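Local coordinates for cell shape-determining protein MreC (Streptococcus pneumoniae, PDB 2QF5) that takes part in forming and maintaining cell shape, probably as a part of the elongasome, the machinery that synthesises peripheral peptidoglycan, at residues A[77-82]-A[106-111]; A[73-78]-A[113-118]; A[95-100]-A[146-151]; A[123-128]-A[162-167]; A[42-47]-A[156-161]. All coordinates share one frame; numbering follows the deposited sequence.

Contact 1: A[77-82]-A[106-111]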
# COMPACT_ATOMS: atom_id res chain seq x y z
N ILE A 77 -11.22 4.05 -5.47
CA ILE A 77 -10.97 4.44 -6.83
C ILE A 77 -11.97 5.53 -7.15
O ILE A 77 -13.17 5.36 -6.90
CB ILE A 77 -11.21 3.26 -7.78
CG1 ILE A 77 -10.21 2.12 -7.48
CG2 ILE A 77 -11.12 3.72 -9.24
CD1 ILE A 77 -10.70 0.77 -7.89
N GLN A 78 -11.47 6.63 -7.69
CA GLN A 78 -12.31 7.76 -8.03
C GLN A 78 -12.57 7.77 -9.54
O GLN A 78 -11.65 7.79 -10.33
CB GLN A 78 -11.67 9.07 -7.57
CG GLN A 78 -12.58 10.28 -7.65
CD GLN A 78 -13.80 10.22 -6.74
OE1 GLN A 78 -14.82 10.87 -7.00
NE2 GLN A 78 -13.71 9.45 -5.66
N HIS A 79 -13.83 7.67 -9.90
CA HIS A 79 -14.26 7.69 -11.28
C HIS A 79 -15.24 8.84 -11.37
O HIS A 79 -16.42 8.70 -11.05
CB HIS A 79 -14.93 6.36 -11.65
CG HIS A 79 -15.36 6.29 -13.08
ND1 HIS A 79 -14.50 5.96 -14.10
CD2 HIS A 79 -16.57 6.52 -13.66
CE1 HIS A 79 -15.16 5.98 -15.25
NE2 HIS A 79 -16.41 6.33 -15.01
N GLY A 80 -14.72 9.99 -11.80
CA GLY A 80 -15.47 11.23 -11.84
C GLY A 80 -16.02 11.53 -10.47
O GLY A 80 -15.28 11.86 -9.56
N SER A 81 -17.31 11.31 -10.32
CA SER A 81 -18.07 11.67 -9.12
C SER A 81 -18.24 10.47 -8.15
O SER A 81 -18.53 10.65 -6.96
CB SER A 81 -19.44 12.16 -9.59
OG SER A 81 -19.90 13.22 -8.78
N THR A 82 -18.07 9.27 -8.68
CA THR A 82 -18.27 8.01 -7.94
C THR A 82 -16.98 7.53 -7.28
O THR A 82 -15.87 7.72 -7.82
CB THR A 82 -18.78 6.94 -8.91
OG1 THR A 82 -19.88 7.49 -9.62
CG2 THR A 82 -19.23 5.67 -8.21
N ASN A 106 -20.36 -1.94 -9.31
CA ASN A 106 -20.22 -2.32 -10.71
C ASN A 106 -20.11 -1.11 -11.65
O ASN A 106 -20.20 -1.26 -12.87
CB ASN A 106 -21.40 -3.20 -11.16
CG ASN A 106 -21.19 -4.66 -10.82
OD1 ASN A 106 -20.05 -5.11 -10.63
ND2 ASN A 106 -22.29 -5.42 -10.75
N SER A 107 -19.95 0.08 -11.07
CA SER A 107 -19.72 1.32 -11.84
C SER A 107 -18.51 1.21 -12.77
O SER A 107 -17.58 0.45 -12.51
CB SER A 107 -19.54 2.52 -10.87
OG SER A 107 -18.48 3.41 -11.25
N ASP A 108 -18.56 1.99 -13.85
CA ASP A 108 -17.44 2.15 -14.80
C ASP A 108 -16.16 2.51 -14.04
O ASP A 108 -16.18 3.37 -13.15
CB ASP A 108 -17.76 3.27 -15.82
CG ASP A 108 -17.40 2.90 -17.27
OD1 ASP A 108 -16.19 2.68 -17.57
OD2 ASP A 108 -18.34 2.89 -18.11
N ILE A 109 -15.07 1.84 -14.39
CA ILE A 109 -13.75 2.20 -13.93
C ILE A 109 -12.92 2.33 -15.19
O ILE A 109 -12.96 1.44 -16.05
CB ILE A 109 -13.14 1.13 -12.99
CG1 ILE A 109 -13.85 1.13 -11.64
CG2 ILE A 109 -11.64 1.39 -12.78
CD1 ILE A 109 -13.41 0.01 -10.72
N SER A 110 -12.21 3.45 -15.30
CA SER A 110 -11.48 3.85 -16.51
C SER A 110 -10.00 3.98 -16.21
O SER A 110 -9.63 4.37 -15.11
CB SER A 110 -11.98 5.21 -16.99
OG SER A 110 -13.27 5.11 -17.56
N ALA A 111 -9.16 3.67 -17.20
CA ALA A 111 -7.72 3.90 -17.10
C ALA A 111 -7.48 5.33 -16.67
O ALA A 111 -8.18 6.25 -17.09
CB ALA A 111 -7.04 3.65 -18.43

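Contact 2: A[73-78]-A[113-118]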
# COMPACT_ATOMS: atom_id res chain seq x y z
N ILE A 73 -5.75 -4.34 2.65
CA ILE A 73 -5.54 -2.89 2.68
C ILE A 73 -6.65 -2.25 1.88
O ILE A 73 -6.82 -2.54 0.71
CB ILE A 73 -4.17 -2.49 2.10
CG1 ILE A 73 -3.05 -3.10 2.94
CG2 ILE A 73 -4.07 -0.97 1.99
CD1 ILE A 73 -1.69 -3.13 2.22
N SER A 74 -7.40 -1.37 2.55
CA SER A 74 -8.52 -0.67 1.96
C SER A 74 -8.07 0.40 0.98
O SER A 74 -7.25 1.28 1.32
CB SER A 74 -9.34 -0.02 3.08
OG SER A 74 -10.20 0.97 2.56
N VAL A 75 -8.63 0.34 -0.23
CA VAL A 75 -8.36 1.33 -1.27
C VAL A 75 -9.68 1.81 -1.87
O VAL A 75 -10.69 1.13 -1.77
CB VAL A 75 -7.38 0.80 -2.38
CG1 VAL A 75 -5.99 0.53 -1.78
CG2 VAL A 75 -7.92 -0.45 -3.06
N LYS A 76 -9.68 3.04 -2.39
CA LYS A 76 -10.81 3.55 -3.16
C LYS A 76 -10.32 4.10 -4.50
O LYS A 76 -9.19 4.53 -4.63
CB LYS A 76 -11.59 4.63 -2.42
CG LYS A 76 -10.82 5.89 -2.14
CD LYS A 76 -11.66 6.85 -1.33
CE LYS A 76 -10.85 7.71 -0.41
NZ LYS A 76 -9.69 8.25 -1.04
N ILE A 77 -11.22 4.05 -5.47
CA ILE A 77 -10.97 4.44 -6.83
C ILE A 77 -11.97 5.53 -7.15
O ILE A 77 -13.17 5.36 -6.90
CB ILE A 77 -11.21 3.26 -7.78
CG1 ILE A 77 -10.21 2.12 -7.48
CG2 ILE A 77 -11.12 3.72 -9.24
CD1 ILE A 77 -10.70 0.77 -7.89
N GLN A 78 -11.47 6.63 -7.69
CA GLN A 78 -12.31 7.76 -8.03
C GLN A 78 -12.57 7.77 -9.54
O GLN A 78 -11.65 7.79 -10.33
CB GLN A 78 -11.67 9.07 -7.57
CG GLN A 78 -12.58 10.28 -7.65
CD GLN A 78 -13.80 10.22 -6.74
OE1 GLN A 78 -14.82 10.87 -7.00
NE2 GLN A 78 -13.71 9.45 -5.66
N ASP A 113 -8.00 6.45 -13.68
CA ASP A 113 -8.78 6.78 -12.50
C ASP A 113 -7.87 6.64 -11.28
O ASP A 113 -7.04 5.75 -11.23
CB ASP A 113 -9.97 5.85 -12.32
CG ASP A 113 -11.15 6.17 -13.22
OD1 ASP A 113 -11.22 7.25 -13.88
OD2 ASP A 113 -12.02 5.29 -13.27
N LYS A 114 -8.04 7.53 -10.31
CA LYS A 114 -7.06 7.68 -9.21
C LYS A 114 -7.39 6.75 -8.05
O LYS A 114 -8.52 6.70 -7.59
CB LYS A 114 -7.05 9.11 -8.70
CG LYS A 114 -6.37 10.08 -9.62
CD LYS A 114 -6.08 11.35 -8.85
CE LYS A 114 -5.64 12.49 -9.75
NZ LYS A 114 -4.32 12.18 -10.34
N VAL A 115 -6.37 6.01 -7.59
CA VAL A 115 -6.51 5.05 -6.51
C VAL A 115 -5.75 5.55 -5.27
O VAL A 115 -4.58 5.96 -5.35
CB VAL A 115 -5.97 3.70 -6.95
CG1 VAL A 115 -6.16 2.64 -5.81
CG2 VAL A 115 -6.65 3.29 -8.26
N THR A 116 -6.46 5.61 -4.15
CA THR A 116 -5.96 6.16 -2.91
C THR A 116 -6.37 5.19 -1.83
O THR A 116 -7.26 4.37 -2.05
CB THR A 116 -6.57 7.56 -2.60
OG1 THR A 116 -8.00 7.51 -2.76
CG2 THR A 116 -6.00 8.65 -3.52
N THR A 117 -5.75 5.28 -0.67
CA THR A 117 -6.21 4.47 0.46
C THR A 117 -7.61 4.92 0.94
O THR A 117 -7.99 6.08 0.84
CB THR A 117 -5.14 4.40 1.61
OG1 THR A 117 -4.91 5.70 2.18
CG2 THR A 117 -3.84 3.86 1.06
N GLY A 118 -8.38 3.96 1.46
CA GLY A 118 -9.78 4.19 1.83
C GLY A 118 -9.98 4.37 3.31
O GLY A 118 -11.03 4.86 3.74
O HOH W 1 -8.86 7.84 -5.25

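Contact 3: A[95-100]-A[146-151]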
# COMPACT_ATOMS: atom_id res chain seq x y z
N ASN A 95 3.98 -7.53 -15.26
CA ASN A 95 3.37 -6.34 -15.84
C ASN A 95 3.50 -5.12 -14.94
O ASN A 95 3.20 -4.00 -15.36
CB ASN A 95 1.90 -6.61 -16.18
CG ASN A 95 1.74 -7.58 -17.36
OD1 ASN A 95 2.47 -7.49 -18.34
ND2 ASN A 95 0.80 -8.51 -17.25
N ASP A 96 3.99 -5.34 -13.72
CA ASP A 96 4.25 -4.28 -12.75
C ASP A 96 3.01 -3.43 -12.47
O ASP A 96 3.04 -2.22 -12.63
CB ASP A 96 5.43 -3.41 -13.18
CG ASP A 96 6.76 -4.08 -12.90
OD1 ASP A 96 7.08 -4.30 -11.71
OD2 ASP A 96 7.48 -4.37 -13.86
N VAL A 97 1.95 -4.13 -12.07
CA VAL A 97 0.70 -3.51 -11.67
C VAL A 97 0.21 -4.16 -10.39
O VAL A 97 0.35 -5.37 -10.18
CB VAL A 97 -0.39 -3.56 -12.78
CG1 VAL A 97 -0.01 -2.63 -13.93
CG2 VAL A 97 -0.61 -4.99 -13.31
N LEU A 98 -0.32 -3.32 -9.52
CA LEU A 98 -0.94 -3.74 -8.27
C LEU A 98 -2.31 -4.31 -8.62
O LEU A 98 -2.96 -3.80 -9.51
CB LEU A 98 -1.09 -2.51 -7.36
CG LEU A 98 -1.38 -2.70 -5.87
CD1 LEU A 98 -0.15 -3.25 -5.14
CD2 LEU A 98 -1.84 -1.41 -5.22
N LYS A 99 -2.74 -5.36 -7.91
CA LYS A 99 -4.06 -5.95 -8.11
C LYS A 99 -5.04 -5.55 -7.00
O LYS A 99 -4.73 -5.64 -5.81
CB LYS A 99 -3.96 -7.48 -8.16
CG LYS A 99 -3.20 -8.05 -9.36
CD LYS A 99 -3.24 -9.58 -9.31
CE LYS A 99 -3.04 -10.21 -10.68
NZ LYS A 99 -3.40 -11.68 -10.70
N ILE A 100 -6.22 -5.09 -7.42
CA ILE A 100 -7.31 -4.70 -6.50
C ILE A 100 -8.57 -5.49 -6.84
O ILE A 100 -8.93 -5.63 -8.00
CB ILE A 100 -7.55 -3.17 -6.55
CG1 ILE A 100 -6.38 -2.47 -5.84
CG2 ILE A 100 -8.90 -2.80 -5.91
CD1 ILE A 100 -6.26 -1.04 -6.08
N GLU A 146 -11.64 -7.57 -11.17
CA GLU A 146 -10.38 -7.14 -10.61
C GLU A 146 -9.93 -5.85 -11.31
O GLU A 146 -10.39 -5.55 -12.41
CB GLU A 146 -9.37 -8.27 -10.79
CG GLU A 146 -8.17 -8.19 -9.90
CD GLU A 146 -7.35 -9.45 -9.96
OE1 GLU A 146 -7.82 -10.48 -9.43
OE2 GLU A 146 -6.25 -9.41 -10.55
N VAL A 147 -9.08 -5.07 -10.65
CA VAL A 147 -8.51 -3.85 -11.23
C VAL A 147 -6.99 -3.90 -11.13
O VAL A 147 -6.44 -4.26 -10.08
CB VAL A 147 -9.02 -2.58 -10.52
CG1 VAL A 147 -8.56 -1.32 -11.26
CG2 VAL A 147 -10.54 -2.60 -10.42
N THR A 148 -6.31 -3.51 -12.20
CA THR A 148 -4.86 -3.30 -12.18
C THR A 148 -4.51 -1.79 -12.12
O THR A 148 -5.17 -0.95 -12.73
CB THR A 148 -4.18 -3.96 -13.39
OG1 THR A 148 -4.87 -3.58 -14.58
CG2 THR A 148 -4.17 -5.45 -13.25
N VAL A 149 -3.44 -1.48 -11.39
CA VAL A 149 -3.12 -0.11 -11.01
C VAL A 149 -1.60 0.10 -11.11
O VAL A 149 -0.86 -0.72 -10.57
CB VAL A 149 -3.60 0.15 -9.56
CG1 VAL A 149 -3.13 1.55 -9.03
CG2 VAL A 149 -5.16 -0.01 -9.45
N LYS A 150 -1.16 1.15 -11.82
CA LYS A 150 0.26 1.52 -11.82
C LYS A 150 0.59 2.43 -10.62
O LYS A 150 0.07 3.55 -10.49
CB LYS A 150 0.70 2.18 -13.13
CG LYS A 150 2.19 1.96 -13.41
CD LYS A 150 2.71 2.78 -14.58
CE LYS A 150 4.21 2.43 -14.96
NZ LYS A 150 4.88 3.40 -15.92
N LEU A 151 1.46 1.94 -9.74
CA LEU A 151 1.83 2.61 -8.49
C LEU A 151 2.55 3.94 -8.74
O LEU A 151 3.42 4.01 -9.62
CB LEU A 151 2.76 1.72 -7.64
CG LEU A 151 2.33 0.31 -7.20
CD1 LEU A 151 2.07 -0.57 -8.43
CD2 LEU A 151 3.40 -0.37 -6.39

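Contact 4: A[123-128]-A[162-167]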
# COMPACT_ATOMS: atom_id res chain seq x y z
N PHE A 123 -5.67 -0.99 8.30
CA PHE A 123 -4.79 0.09 7.81
C PHE A 123 -5.61 1.34 7.52
O PHE A 123 -5.78 1.79 6.39
CB PHE A 123 -3.94 -0.44 6.64
CG PHE A 123 -3.04 -1.57 7.07
CD1 PHE A 123 -1.91 -1.31 7.86
CD2 PHE A 123 -3.38 -2.90 6.81
CE1 PHE A 123 -1.10 -2.33 8.35
CE2 PHE A 123 -2.57 -3.94 7.28
CZ PHE A 123 -1.42 -3.66 8.06
N ASN A 124 -6.07 1.93 8.63
CA ASN A 124 -7.18 2.87 8.65
C ASN A 124 -6.72 4.32 8.47
O ASN A 124 -6.97 5.19 9.29
CB ASN A 124 -8.03 2.64 9.93
CG ASN A 124 -7.31 2.99 11.24
OD1 ASN A 124 -6.10 2.90 11.35
ND2 ASN A 124 -8.09 3.36 12.24
N VAL A 125 -5.99 4.57 7.39
CA VAL A 125 -5.60 5.93 7.00
C VAL A 125 -5.96 6.13 5.52
O VAL A 125 -5.39 5.48 4.61
CB VAL A 125 -4.09 6.22 7.31
CG1 VAL A 125 -3.19 5.26 6.57
CG2 VAL A 125 -3.76 7.68 6.96
N ALA A 126 -6.92 7.02 5.31
CA ALA A 126 -7.42 7.36 3.98
C ALA A 126 -6.51 8.35 3.26
O ALA A 126 -5.79 9.12 3.89
CB ALA A 126 -8.81 7.95 4.10
N ASP A 127 -6.60 8.33 1.92
CA ASP A 127 -6.24 9.43 1.02
C ASP A 127 -4.78 9.42 0.62
O ASP A 127 -4.28 10.40 0.07
CB ASP A 127 -6.62 10.80 1.61
CG ASP A 127 -8.11 10.99 1.79
OD1 ASP A 127 -8.90 10.51 0.95
OD2 ASP A 127 -8.49 11.67 2.76
N ILE A 128 -4.10 8.32 0.89
CA ILE A 128 -2.71 8.18 0.52
C ILE A 128 -2.69 7.73 -0.93
O ILE A 128 -3.41 6.80 -1.29
CB ILE A 128 -1.99 7.13 1.41
CG1 ILE A 128 -1.89 7.64 2.85
CG2 ILE A 128 -0.61 6.77 0.85
CD1 ILE A 128 -1.44 6.54 3.80
N GLU A 162 8.09 7.18 5.02
CA GLU A 162 7.19 7.86 5.94
C GLU A 162 6.15 6.84 6.46
O GLU A 162 5.35 6.29 5.70
CB GLU A 162 6.50 9.07 5.26
CG GLU A 162 5.26 9.60 5.99
CD GLU A 162 4.37 10.54 5.15
OE1 GLU A 162 4.85 11.14 4.15
OE2 GLU A 162 3.16 10.66 5.49
N LEU A 163 6.19 6.58 7.76
CA LEU A 163 5.17 5.75 8.39
C LEU A 163 4.00 6.65 8.81
O LEU A 163 4.20 7.70 9.43
CB LEU A 163 5.74 5.00 9.59
CG LEU A 163 6.77 3.91 9.30
CD1 LEU A 163 7.21 3.27 10.62
CD2 LEU A 163 6.20 2.87 8.32
N VAL A 164 2.79 6.25 8.44
CA VAL A 164 1.58 7.02 8.76
C VAL A 164 0.46 6.11 9.27
O VAL A 164 0.18 5.06 8.72
CB VAL A 164 1.08 7.83 7.56
CG1 VAL A 164 0.53 6.92 6.51
CG2 VAL A 164 -0.02 8.82 8.01
N GLY A 165 -0.18 6.54 10.35
CA GLY A 165 -1.22 5.76 10.97
C GLY A 165 -2.25 6.66 11.59
O GLY A 165 -2.01 7.85 11.76
N ASN A 166 -3.39 6.08 11.92
CA ASN A 166 -4.45 6.84 12.55
C ASN A 166 -4.08 6.95 14.00
O ASN A 166 -3.63 5.97 14.58
CB ASN A 166 -5.80 6.14 12.40
CG ASN A 166 -6.90 7.10 12.09
OD1 ASN A 166 -7.81 7.28 12.89
ND2 ASN A 166 -6.81 7.76 10.93
N SER A 167 -4.29 8.14 14.57
CA SER A 167 -3.86 8.45 15.93
C SER A 167 -4.61 7.64 16.98
O SER A 167 -4.06 7.35 18.05
CB SER A 167 -4.04 9.95 16.21
OG SER A 167 -3.43 10.72 15.18
O HOH W 2 -3.70 3.57 10.51

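Contact 5: A[42-47]-A[156-161]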
# COMPACT_ATOMS: atom_id res chain seq x y z
N ILE A 42 4.87 5.07 3.26
CA ILE A 42 4.94 5.93 2.07
C ILE A 42 6.42 6.16 1.67
O ILE A 42 7.26 6.39 2.52
CB ILE A 42 4.25 7.28 2.35
CG1 ILE A 42 2.76 7.08 2.63
CG2 ILE A 42 4.43 8.24 1.21
CD1 ILE A 42 2.09 8.30 3.20
N ALA A 43 6.72 6.05 0.39
CA ALA A 43 8.09 6.30 -0.13
C ALA A 43 8.07 6.55 -1.62
O ALA A 43 7.28 5.92 -2.34
CB ALA A 43 9.01 5.10 0.15
N ASN A 44 8.98 7.40 -2.08
CA ASN A 44 9.22 7.57 -3.50
C ASN A 44 7.95 7.89 -4.30
O ASN A 44 7.81 7.44 -5.42
CB ASN A 44 9.91 6.31 -4.05
CG ASN A 44 11.35 6.10 -3.51
OD1 ASN A 44 11.86 6.89 -2.69
ND2 ASN A 44 12.01 5.02 -3.99
N GLY A 45 7.05 8.69 -3.74
CA GLY A 45 5.86 9.17 -4.45
C GLY A 45 4.52 8.58 -4.06
O GLY A 45 3.49 9.00 -4.58
N GLY A 46 4.51 7.59 -3.18
CA GLY A 46 3.23 7.02 -2.69
C GLY A 46 3.36 5.79 -1.81
O GLY A 46 4.44 5.52 -1.29
N LEU A 47 2.25 5.07 -1.65
CA LEU A 47 2.18 3.84 -0.83
C LEU A 47 3.12 2.79 -1.36
O LEU A 47 3.05 2.44 -2.54
CB LEU A 47 0.75 3.25 -0.83
CG LEU A 47 0.44 2.14 0.19
CD1 LEU A 47 0.46 2.69 1.60
CD2 LEU A 47 -0.89 1.47 -0.12
N HIS A 156 12.14 1.07 -6.86
CA HIS A 156 13.59 1.00 -6.79
C HIS A 156 14.13 2.01 -5.78
O HIS A 156 13.61 3.13 -5.65
CB HIS A 156 14.20 1.26 -8.18
CG HIS A 156 13.64 0.37 -9.26
ND1 HIS A 156 14.34 -0.69 -9.78
CD2 HIS A 156 12.45 0.40 -9.91
CE1 HIS A 156 13.61 -1.29 -10.71
NE2 HIS A 156 12.46 -0.65 -10.80
N ASN A 157 15.20 1.62 -5.07
CA ASN A 157 15.90 2.51 -4.16
C ASN A 157 14.99 3.11 -3.08
O ASN A 157 14.98 4.31 -2.84
CB ASN A 157 16.63 3.61 -4.96
CG ASN A 157 17.73 3.06 -5.86
OD1 ASN A 157 18.36 2.05 -5.56
ND2 ASN A 157 17.97 3.74 -6.97
N VAL A 158 14.19 2.26 -2.44
CA VAL A 158 13.38 2.68 -1.30
C VAL A 158 14.31 2.69 -0.09
O VAL A 158 14.66 1.63 0.44
CB VAL A 158 12.17 1.74 -1.03
CG1 VAL A 158 11.43 2.15 0.25
CG2 VAL A 158 11.23 1.73 -2.22
N ASP A 159 14.71 3.90 0.32
CA ASP A 159 15.73 4.16 1.34
C ASP A 159 15.17 4.86 2.57
O ASP A 159 15.64 4.63 3.69
CB ASP A 159 16.84 5.04 0.73
CG ASP A 159 17.69 4.30 -0.30
OD1 ASP A 159 17.83 3.07 -0.18
OD2 ASP A 159 18.22 4.95 -1.23
N VAL A 160 14.16 5.72 2.36
CA VAL A 160 13.54 6.52 3.42
C VAL A 160 12.03 6.32 3.31
O VAL A 160 11.47 6.46 2.25
CB VAL A 160 13.89 8.01 3.26
CG1 VAL A 160 13.22 8.83 4.36
CG2 VAL A 160 15.40 8.22 3.30
N ILE A 161 11.39 5.94 4.41
CA ILE A 161 9.93 5.72 4.43
C ILE A 161 9.26 6.67 5.40
O ILE A 161 9.79 6.94 6.46
CB ILE A 161 9.57 4.29 4.82
CG1 ILE A 161 9.75 3.34 3.63
CG2 ILE A 161 8.10 4.18 5.32
CD1 ILE A 161 9.74 1.88 4.06
O HOH W 3 13.71 6.20 -0.72
O HOH W 4 11.01 8.10 0.19

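Contact 1: A[77-82]-A[106-111]
Asp108 O is approached from two directions: Ser107 OG donates a hydrogen bond to it at 3.0 Å, and the imidazole ring of His79 lies flat against it from the other segment. The Ser107 hydroxyl stands above the carbonyl plane, 35° out of it. Against the ring the same oxygen sits over the centre of one face, 3.0 Å from His79 CG, a contact with the pi face and not with a ring N-H. Its neighbour Ile109 N lies over that face as well, nearer the rim. At the ring edge Ser110 OG comes to 3.1 Å from His79 CE1. From the type II' turn of residues 79-82, at the tip of the 72-92 hairpin, His79 reaches out with chi1 at -178°, which carries the ring away from its backbone N toward the loop 106-111. Its ND1 is hydrogen-bonded to Asp113 OD2, which also receives Ser110 N. Further in, Ile77 CD1 meets Ile109 CD1 at 4.0 Å, the two side chains crossing at about a right angle beside Val133 at the barrel end. The shared Asp113 carboxylate thus ties ring and loop together, while an electron-rich carbonyl on the ring face would probably favour any positive imidazole charge.

Contact 2: A[73-78]-A[113-118]
Lys76 folds over Thr116, its partner in a hydrogen-bonded antiparallel pair. CG takes the cramped site between backbone N and carbonyl carbon (chi1 64°), where it lies 3.3 Å from Thr116 OG1, and bends at the third and fourth torsions turn the end of the chain back across the neighbouring strand. There Lys76 NZ bonds Thr116 OG1 at a modelled 2.5 Å, short enough that the exact length is doubtful, and, weakly, Thr117 O; a salt bridge to Asp127 adds a third partner. Thr116 OG1 occupies the equivalent site on its own residue (chi1 48°), so that the hydroxyl faces the lysine and also a water, which donates a 2.6 Å bond to Lys114 O.

Strands 72-79 and 114-118 are the first and last of a six-stranded antiparallel sheet, and their pairing closes it into a barrel. The backbone bonds are Lys76 N to Thr116 O (2.8 Å) and Thr116 N to Lys76 O (3.0 Å), and Gly118 N bonds Ser74 O.

On the barrel's inner face, Ile77 and Val115 lie side by side and point the same way, Ile77 CG1 3.8 Å from Val115 CG2. The other methyl, Val115 CG1, faces Val75 CB at 4.1 Å. Ile100 of strand 97-101 packs onto both valines, and Ile77 CG2 touches Asp113 CB at 3.9 Å.

Contact 3: A[95-100]-A[146-151]
Strands 97-101 and 146-151 are antiparallel neighbours in the six-stranded barrel that holds residues 72-151, and they meet just after a G1 beta bulge at Asp96 and Val97 opposite Asp92. Their short axes come within 4.3 Å of each other. Two hydrogen-bonded pairs carry the backbone. Ile100 and Val147 exchange bonds of 2.8 Å (Ile100 N to Val147 O) and 2.7 Å (Val147 N to Ile100 O). Leu98 N bonds Val149 O, but the return bond from Val149 N to Leu98 O is bent and weak.

The side chains of Leu98, Ile100, Val147 and Val149 face the barrel interior. Ile100 extends its CD1 across to Val149 CG2, 3.7 Å away, and Val115 of strand 114-118 packs against both residues. Leu151 brings CD1 to 3.9 Å from Leu98 CB, covering the end of this row.

The other face is mixed. Val97 CG2 leans on Thr148 CG2 at 3.6 Å, while Thr148 OG1 bonds Ala135 O on strand 126-137. Lys99, extended beyond CG, runs past the carboxylate of Glu146, so that OE2 lies alongside several methylenes, 3.3 Å from Lys99 CD, before the long salt bridge of 3.6 Å from Lys99 NZ to Glu146 OE2. The charge pairing is therefore loose and probably adds little strength, so the pairing probably rests mainly on the backbone ladder and the aliphatic layer.

Contact 4: A[123-128]-A[162-167]
The backbones of 123-128 and 162-167 run 140° apart, approach most closely at Val125 and Asn166 (CA to CA 5.7 Å), and share no direct hydrogen bond. The contact bridges the two beta barrels of the MreC fragment: 123-128 leads into strand 126-137 of one, and 162-167 ends strand 160-166 of the other.

Val164 lies between them, and its two methyls meet different partners. Val164 CG1, placed between backbone N and carbonyl carbon (chi1 69°), presses on Ile128 CD1 at 3.4 Å, tighter than ordinary van der Waals contact, the two side chains sliding past each other in opposite directions. Val164 CG2 meets Val125 CG2 at 4.0 Å. Leu40 and Ile42 of strand 40-43 touch Val125 and Ile128 respectively, extending this apolar patch.

Toward the chain end the contact becomes polar. Asn124, centre of an inverse gamma turn, crosses Asn166 at about a right angle, with their amide planes 53° apart. Its OD1 lies 3.4 Å from Asn166 CB. The Asn166 amide comes up beyond the end of the Asn124 carbonyl, Asn166 ND2 3.1 Å from Asn124 O, but its N-H is badly aimed and no hydrogen bond forms. A water makes the connection instead, donating to Asn124 OD1 at 2.6 Å and accepting from Asn166 N at 2.9 Å.

Contact 5: A[42-47]-A[156-161]
Asn44, at the first corner of the type I' turn from Ala43 to Gly46, sends its side chain from the hairpin of strands 40-43 and 46-54 toward the loop 156-159. CB leaves a backbone with positive phi (54°) and carries CG anti to the carbonyl carbon, beside the backbone N, directing the amide at the loop. CG lies 4.1 Å from Asn157 O. At the tip the two branches divide the work. A water lies 2.8 Å from Asn44 OD1 and accepts the N-H of Asp159. Asn44 ND2 makes a straight but weak bond of 3.3 Å to Asn157 O; its 3.0 Å approach to His156 O has too poor an angle to count, and a further hydrogen bond goes to Asp154 O. Val158 CG2 also packs near ND2.

One residue earlier, at the end of strand 40-43, Ala43 CB rests in a small apolar site, 3.8 Å from Val158 CG1 and 4.0 Å from Ile161 CG1, with Ile48 touching all three residues. Strand 160-166 is the neighbour of strand 40-43 in the other barrel of the fragment, and here Ile161 CA directs a C-H...O contact at Ile42 O (3.4 Å). A second water accepts the Asn44 N-H and lies close to Val160 O, where the turn begins. Within these two segments the turn meets the loop through one weak amide bond and water, and Asp154, just before the loop, adds further bonds to Asn44, while Ala43 and its neighbours supply the apolar part.

From the N terminus, residues 42-47 are the first to enter a contact, and contact 5 closes only near the chain's end, at 156-161; contacts 1, 2 and 3 all fall within that span. Contacts 1 and 2 start from the same strand, 72-79, reaching the loop 106-111 and strand 114-118. Contact 3 opens at 95-100, before those two close, and ends at 146-151, so it crosses both; contacts 1, 2 and 3 meet inside one barrel, where Ile77 touches Val147. Contact 4 opens at 123-128 and crosses contacts 3 and 5. It ties that barrel to the one containing contact 5, with which it shares strand 160-166.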